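PDB 4B45: tubulin-like protein CetZ2, which binds GTP as a tubulin/FtsZ homologue with GTPase activity and takes part in the control of cell shape in the archaeon Haloferax volcanii. Local coordinates for residues Asp33-Asn38 / Ser84-Arg89; Ile186-Gly191 / Leu225-Ala230; Ser261-Ala266 / Val314-Val319. All blocks are in the same frame, centred on the assembly; numbering follows the deposited sequence.

Contact 1. Residues Asp33-Asn38 / Ser84-Arg89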
# COMPACT_ATOMS: atom_id res chain seq x y z
N ASP A 33 9.02 4.84 -11.94
CA ASP A 33 8.28 4.37 -13.09
C ASP A 33 7.07 3.60 -12.61
O ASP A 33 6.99 3.24 -11.44
CB ASP A 33 9.15 3.48 -13.97
CG ASP A 33 8.72 3.49 -15.41
OD1 ASP A 33 7.51 3.31 -15.68
OD2 ASP A 33 9.58 3.69 -16.28
N ALA A 34 6.13 3.37 -13.52
CA ALA A 34 4.91 2.63 -13.22
C ALA A 34 4.47 1.89 -14.48
O ALA A 34 4.47 2.47 -15.56
CB ALA A 34 3.81 3.58 -12.77
N VAL A 35 4.15 0.62 -14.33
CA VAL A 35 3.71 -0.20 -15.45
C VAL A 35 2.48 -0.99 -15.02
O VAL A 35 2.44 -1.50 -13.91
CB VAL A 35 4.80 -1.22 -15.85
CG1 VAL A 35 4.39 -1.97 -17.11
CG2 VAL A 35 6.10 -0.53 -16.07
N ALA A 36 1.49 -1.11 -15.90
CA ALA A 36 0.35 -1.95 -15.59
C ALA A 36 0.31 -3.17 -16.50
O ALA A 36 0.48 -3.05 -17.71
CB ALA A 36 -0.96 -1.17 -15.66
N VAL A 37 0.12 -4.33 -15.90
CA VAL A 37 0.01 -5.58 -16.62
C VAL A 37 -1.41 -6.11 -16.45
O VAL A 37 -1.96 -6.08 -15.35
CB VAL A 37 1.00 -6.63 -16.07
CG1 VAL A 37 0.99 -7.89 -16.94
CG2 VAL A 37 2.40 -6.05 -15.95
N ASN A 38 -2.01 -6.60 -17.53
CA ASN A 38 -3.37 -7.12 -17.48
C ASN A 38 -3.64 -8.06 -18.64
O ASN A 38 -2.81 -8.18 -19.54
CB ASN A 38 -4.38 -5.98 -17.52
CG ASN A 38 -5.67 -6.32 -16.81
OD1 ASN A 38 -6.05 -7.49 -16.69
ND2 ASN A 38 -6.34 -5.30 -16.31
N SER A 84 10.59 -7.63 -19.15
CA SER A 84 11.28 -6.82 -20.16
C SER A 84 10.74 -5.40 -20.25
O SER A 84 11.44 -4.49 -20.71
CB SER A 84 11.22 -7.49 -21.53
OG SER A 84 11.97 -8.69 -21.50
N ALA A 85 9.51 -5.21 -19.81
CA ALA A 85 8.98 -3.87 -19.65
C ALA A 85 9.76 -3.18 -18.53
O ALA A 85 9.97 -1.97 -18.56
CB ALA A 85 7.49 -3.90 -19.34
N LEU A 86 10.23 -3.97 -17.56
CA LEU A 86 10.95 -3.45 -16.41
C LEU A 86 12.43 -3.19 -16.64
O LEU A 86 13.07 -2.54 -15.82
CB LEU A 86 10.83 -4.42 -15.24
CG LEU A 86 9.45 -4.57 -14.63
CD1 LEU A 86 9.54 -5.65 -13.59
CD2 LEU A 86 9.03 -3.24 -14.02
N ASP A 87 12.97 -3.73 -17.73
CA ASP A 87 14.39 -3.59 -18.04
C ASP A 87 14.85 -2.14 -17.91
O ASP A 87 15.67 -1.82 -17.05
CB ASP A 87 14.69 -4.11 -19.45
CG ASP A 87 14.80 -5.62 -19.51
OD1 ASP A 87 14.41 -6.29 -18.52
OD2 ASP A 87 15.26 -6.15 -20.54
N GLY A 88 14.30 -1.27 -18.75
CA GLY A 88 14.68 0.13 -18.73
C GLY A 88 13.92 0.94 -17.71
O GLY A 88 13.97 2.17 -17.72
N ARG A 89 13.21 0.26 -16.81
CA ARG A 89 12.36 0.94 -15.84
C ARG A 89 12.79 0.75 -14.38
O ARG A 89 12.81 1.71 -13.62
CB ARG A 89 10.89 0.57 -16.05
CG ARG A 89 10.43 0.84 -17.47
CD ARG A 89 8.92 0.82 -17.58
NE ARG A 89 8.49 0.85 -18.97
CZ ARG A 89 8.41 1.95 -19.70
NH1 ARG A 89 8.73 3.12 -19.17
NH2 ARG A 89 8.01 1.89 -20.96

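Contact 2. Residues Ile186-Gly191 / Leu225-Ala230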
# COMPACT_ATOMS: atom_id res chain seq x y z
N ILE A 186 -5.21 5.86 -0.41
CA ILE A 186 -4.06 4.98 -0.31
C ILE A 186 -2.86 5.67 -0.93
O ILE A 186 -1.76 5.65 -0.37
CB ILE A 186 -4.31 3.61 -0.94
CG1 ILE A 186 -5.25 2.82 -0.04
CG2 ILE A 186 -3.01 2.84 -1.08
CD1 ILE A 186 -4.72 2.69 1.38
N ALA A 187 -3.09 6.32 -2.06
CA ALA A 187 -2.03 7.03 -2.74
C ALA A 187 -1.37 8.09 -1.86
O ALA A 187 -0.14 8.18 -1.82
CB ALA A 187 -2.54 7.65 -4.00
N ARG A 188 -2.17 8.88 -1.16
CA ARG A 188 -1.65 9.92 -0.26
C ARG A 188 -0.80 9.32 0.86
O ARG A 188 0.31 9.77 1.12
CB ARG A 188 -2.78 10.75 0.34
CG ARG A 188 -2.34 11.58 1.53
CD ARG A 188 -3.48 11.78 2.52
NE ARG A 188 -4.26 12.98 2.26
CZ ARG A 188 -5.45 13.24 2.78
NH1 ARG A 188 -6.03 12.37 3.60
NH2 ARG A 188 -6.08 14.37 2.47
N ARG A 189 -1.35 8.30 1.53
CA ARG A 189 -0.64 7.56 2.56
C ARG A 189 0.69 6.96 2.11
O ARG A 189 1.72 7.15 2.76
CB ARG A 189 -1.50 6.41 3.09
CG ARG A 189 -2.51 6.83 4.11
CD ARG A 189 -3.66 5.86 4.13
NE ARG A 189 -4.68 6.18 5.13
CZ ARG A 189 -5.48 7.24 5.06
NH1 ARG A 189 -5.39 8.10 4.05
NH2 ARG A 189 -6.38 7.44 6.01
N VAL A 190 0.65 6.19 1.03
CA VAL A 190 1.85 5.52 0.53
C VAL A 190 2.83 6.52 -0.05
O VAL A 190 4.02 6.47 0.24
CB VAL A 190 1.49 4.43 -0.50
CG1 VAL A 190 2.75 3.82 -1.12
CG2 VAL A 190 0.63 3.35 0.15
N GLY A 191 2.31 7.46 -0.84
CA GLY A 191 3.12 8.51 -1.42
C GLY A 191 3.93 9.29 -0.39
O GLY A 191 5.11 9.57 -0.61
N LEU A 225 -0.61 0.53 7.13
CA LEU A 225 -0.13 1.90 7.10
C LEU A 225 -1.19 2.82 7.65
O LEU A 225 -2.26 2.95 7.07
CB LEU A 225 0.26 2.32 5.68
CG LEU A 225 0.89 3.72 5.61
CD1 LEU A 225 2.09 3.85 6.58
CD2 LEU A 225 1.32 4.11 4.18
N GLY A 226 -0.90 3.45 8.78
CA GLY A 226 -1.86 4.32 9.43
C GLY A 226 -1.65 5.78 9.11
O GLY A 226 -0.52 6.24 8.95
N TYR A 227 -2.75 6.53 9.04
CA TYR A 227 -2.67 7.96 8.81
C TYR A 227 -3.77 8.73 9.56
O TYR A 227 -4.93 8.30 9.61
CB TYR A 227 -2.72 8.26 7.32
CG TYR A 227 -2.73 9.73 6.97
CD1 TYR A 227 -1.55 10.45 6.91
CD2 TYR A 227 -3.92 10.39 6.68
CE1 TYR A 227 -1.55 11.80 6.59
CE2 TYR A 227 -3.93 11.74 6.37
CZ TYR A 227 -2.74 12.44 6.33
OH TYR A 227 -2.75 13.77 6.00
N ALA A 228 -3.39 9.86 10.16
CA ALA A 228 -4.36 10.81 10.71
C ALA A 228 -3.73 12.20 10.80
O ALA A 228 -2.52 12.33 10.96
CB ALA A 228 -4.87 10.37 12.08
N SER A 229 -4.56 13.24 10.69
CA SER A 229 -4.05 14.61 10.72
C SER A 229 -4.89 15.56 11.57
O SER A 229 -6.03 15.26 11.92
CB SER A 229 -3.92 15.18 9.30
OG SER A 229 -5.20 15.50 8.77
N ALA A 230 -4.31 16.71 11.88
CA ALA A 230 -4.97 17.69 12.73
C ALA A 230 -4.44 19.06 12.38
O ALA A 230 -3.30 19.20 11.92
CB ALA A 230 -4.68 17.40 14.17

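Contact 3. Residues Ser261-Ala266 / Val314-Val319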
# COMPACT_ATOMS: atom_id res chain seq x y z
N SER A 261 -2.69 -3.29 15.40
CA SER A 261 -1.80 -2.83 16.48
C SER A 261 -0.68 -3.80 16.83
O SER A 261 0.45 -3.39 17.04
CB SER A 261 -2.58 -2.55 17.77
OG SER A 261 -2.99 -1.21 17.84
N ASP A 262 -1.01 -5.08 16.92
CA ASP A 262 -0.06 -6.08 17.37
C ASP A 262 1.00 -6.35 16.30
O ASP A 262 0.89 -7.29 15.52
CB ASP A 262 -0.81 -7.36 17.74
CG ASP A 262 0.10 -8.41 18.33
OD1 ASP A 262 1.29 -8.13 18.53
OD2 ASP A 262 -0.40 -9.53 18.59
N ALA A 263 2.05 -5.53 16.28
CA ALA A 263 3.04 -5.62 15.21
C ALA A 263 4.46 -5.83 15.71
O ALA A 263 4.82 -5.46 16.83
CB ALA A 263 2.96 -4.39 14.33
N ASP A 264 5.28 -6.43 14.86
CA ASP A 264 6.65 -6.73 15.20
C ASP A 264 7.53 -5.48 15.09
O ASP A 264 8.49 -5.32 15.83
CB ASP A 264 7.18 -7.85 14.28
CG ASP A 264 8.65 -8.16 14.53
OD1 ASP A 264 8.96 -8.79 15.57
OD2 ASP A 264 9.50 -7.78 13.69
N ALA A 265 7.19 -4.59 14.17
CA ALA A 265 7.98 -3.39 13.96
C ALA A 265 7.07 -2.23 13.61
O ALA A 265 5.94 -2.43 13.15
CB ALA A 265 9.01 -3.60 12.85
N ALA A 266 7.55 -1.01 13.82
CA ALA A 266 6.76 0.15 13.51
C ALA A 266 7.66 1.30 13.14
O ALA A 266 8.80 1.38 13.59
CB ALA A 266 5.90 0.54 14.70
N VAL A 314 2.02 6.17 10.36
CA VAL A 314 2.62 5.04 11.07
C VAL A 314 2.58 3.74 10.27
O VAL A 314 1.51 3.20 10.03
CB VAL A 314 1.92 4.79 12.40
CG1 VAL A 314 2.54 3.59 13.09
CG2 VAL A 314 2.03 6.03 13.30
N LEU A 315 3.76 3.25 9.89
CA LEU A 315 3.89 1.97 9.20
C LEU A 315 4.06 0.88 10.24
O LEU A 315 4.91 1.00 11.13
CB LEU A 315 5.11 2.00 8.26
CG LEU A 315 5.43 0.68 7.53
CD1 LEU A 315 4.28 0.27 6.59
CD2 LEU A 315 6.77 0.75 6.77
N LEU A 316 3.25 -0.17 10.14
CA LEU A 316 3.36 -1.30 11.06
C LEU A 316 3.75 -2.54 10.29
O LEU A 316 3.03 -2.97 9.38
CB LEU A 316 2.02 -1.53 11.76
CG LEU A 316 1.48 -0.31 12.51
CD1 LEU A 316 -0.03 -0.28 12.48
CD2 LEU A 316 1.97 -0.34 13.95
N GLY A 317 4.88 -3.13 10.64
CA GLY A 317 5.37 -4.29 9.92
C GLY A 317 5.18 -5.53 10.75
O GLY A 317 5.24 -5.47 11.98
N GLY A 318 4.94 -6.67 10.10
CA GLY A 318 4.74 -7.92 10.81
C GLY A 318 3.50 -7.90 11.68
O GLY A 318 3.56 -8.22 12.87
N VAL A 319 2.38 -7.50 11.09
CA VAL A 319 1.11 -7.42 11.82
C VAL A 319 0.57 -8.81 12.14
O VAL A 319 0.65 -9.72 11.31
CB VAL A 319 0.09 -6.65 10.99
CG1 VAL A 319 -1.29 -6.71 11.62
CG2 VAL A 319 0.58 -5.20 10.79

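Contact 1. Residues Asp33-Asn38 / Ser84-Arg89
In the Rossmann-type GTPase domain, the loop after helix 68-85 packs against strand 31-38, and the meeting is carried by a salt bridge from Arg89 to Asp33 with Val35 packed beside it. Arg89 NH1 donates to Asp33 OD2 at 3.1 Å, and the bond is nearly straight, with an N-H...O angle of 168°. The oxygen lies at the edge of the guanidinium, almost in its plane, and accepts through its syn lone pair. The two flat groups are nevertheless steeply turned, 73° between carboxylate and guanidinium, and a single nitrogen makes the bridge. Between Arg89 CG and NE the chain is extended and runs past the carboxylate, bringing Arg89 CD to 3.4 Å from Asp33 CG, so aliphatic carbon as well as charge meets the acid.

The other carboxylate oxygen turns back to its own strand: Ala34 N donates to Asp33 OD1 at 2.6 Å, a clearly bent bond that uses the anti lone pair of the oxygen. Each oxygen thus has its own donor, which would limit rotation of the carboxylate.

Strand 31-38 lies in the parallel part of the central sheet, between strands 3-8 and 50-53, and Val35 is bonded through its backbone to Leu5 and Gly7 of the former. The two methyl branches of Val35 meet different partners. Val35 CG1, anti to the backbone N (chi1 -174°), lies 4.3 Å from Ala85 CB. Val35 CG2 packs 3.5 Å from Arg89 CD, the two side chains crossing at about a right angle. More loosely, Val35 CG2 also meets Leu86 CD2 at 4.5 Å, and Leu86 continues onto Val4 and Ile6 of strand 3-8.

Contact 2. Residues Ile186-Gly191 / Leu225-Ala230
Two guanidinium groups meet Tyr227, each over one of its own faces. Above the Arg189 plane sits Tyr227 CB, 3.6 Å up and displaced toward the rim, while Leu225 O lies at that group's edge. Over a face of the Arg188 guanidinium comes Tyr227 OH, also near the rim. The phenol ring in turn carries Arg188 CD over one face, a CH-pi contact with Arg188 CD 4.2 Å from the centroid of the Tyr227 ring. Neither guanidinium is stacked flat: their planes are inclined to the ring by 35° for Arg188 and 56° for Arg189.

Bends at chi2 and chi3 carry the Arg188 chain over the ring, with Arg188 NH1 reaching 3.5 Å from Tyr227 CE2. Arg189 instead stays extended from CG to NE and runs along the root of the tyrosine, its CG 3.5 Å from Tyr227 CB. Its NH1 bonds to Ala185 O, which ties the far end of the side chain back to its own helix.

Here helix 175-196, the long central helix of the tubulin/FtsZ fold, which joins its two halves, passes strand 222-231; the axes of segments 186-191 and 225-230 come within 9.0 Å and cross at 102°. Beside the arginines, Leu225 CD2 presses against the helix backbone, 3.4 Å from Arg189 O, and touches Val190 CG2. Val190 and Leu225 both continue onto Leu161 of strand 159-164.

Contact 3. Residues Ser261-Ala266 / Val314-Val319
Gly317 O is approached by two successive amides of segment 261-266: Ala265 N at 3.1 Å, with an N-H...O angle of 157°, and Asp264 N in a weak, bent bond. Asp264 N also donates to Gly318 O at 3.2 Å, from above the carbonyl plane, so its hydrogen is shared between two acceptors. Returning the other way, Gly317 N reaches Ala265 O at 2.8 Å, the shortest bond between the segments. Asp264 and Ala265 together facing Gly317 make a classic beta bulge, set where both chains turn a corner.

From the bulge onward, strands 263-272 and 309-319 pair as antiparallel neighbours in the C-terminal domain: Ala265 with Gly317, within it, is a hydrogen-bonded pair, and Ala266 with Leu316 next to it a non-hydrogen-bonded one, where Ala266 CA comes 3.1 Å from Leu315 O in a CA-H...O contact. On the face shared by Ala263, Ala266 and Leu316, the leucine lies across both alanines. Leu316 CB is 4.0 Å from Ala263 CB, while CG, anti to the carbonyl carbon (chi1 -56°), leads Leu316 CD2 to 4.1 Å from Ala266 CB. Val289 and Thr293 of helix 279-293 cover this face.

Gly318, with positive phi and no side chain, lies close against Asp264 at the corner. Main-chain N-H and C=O groups thus supply the polar bonds across the segments, while the side chains add apolar packing.

In the fold
From the N terminus, contact 1 comes first, joining strand 31-38 to the chain beyond helix 68-85 and closing a loop of 45 residues within the GTPase domain. Contact 2 closes one of 33, bringing helix 175-196 against strand 222-231, and contact 3, pairing the strands containing 261-266 and 314-319, one of 47. The three loops run in series, neither nested nor crossed. Contacts 2 and 3 touch: strands 222-231 and 309-319 are sheet neighbours, with Gly226 N 2.7 Å from Val314 O, a probable hydrogen bond. Contact 1 is separate, its centre about 30 Å from that of contact 3, across the chain's centre, yet all three reach the same mixed sheet.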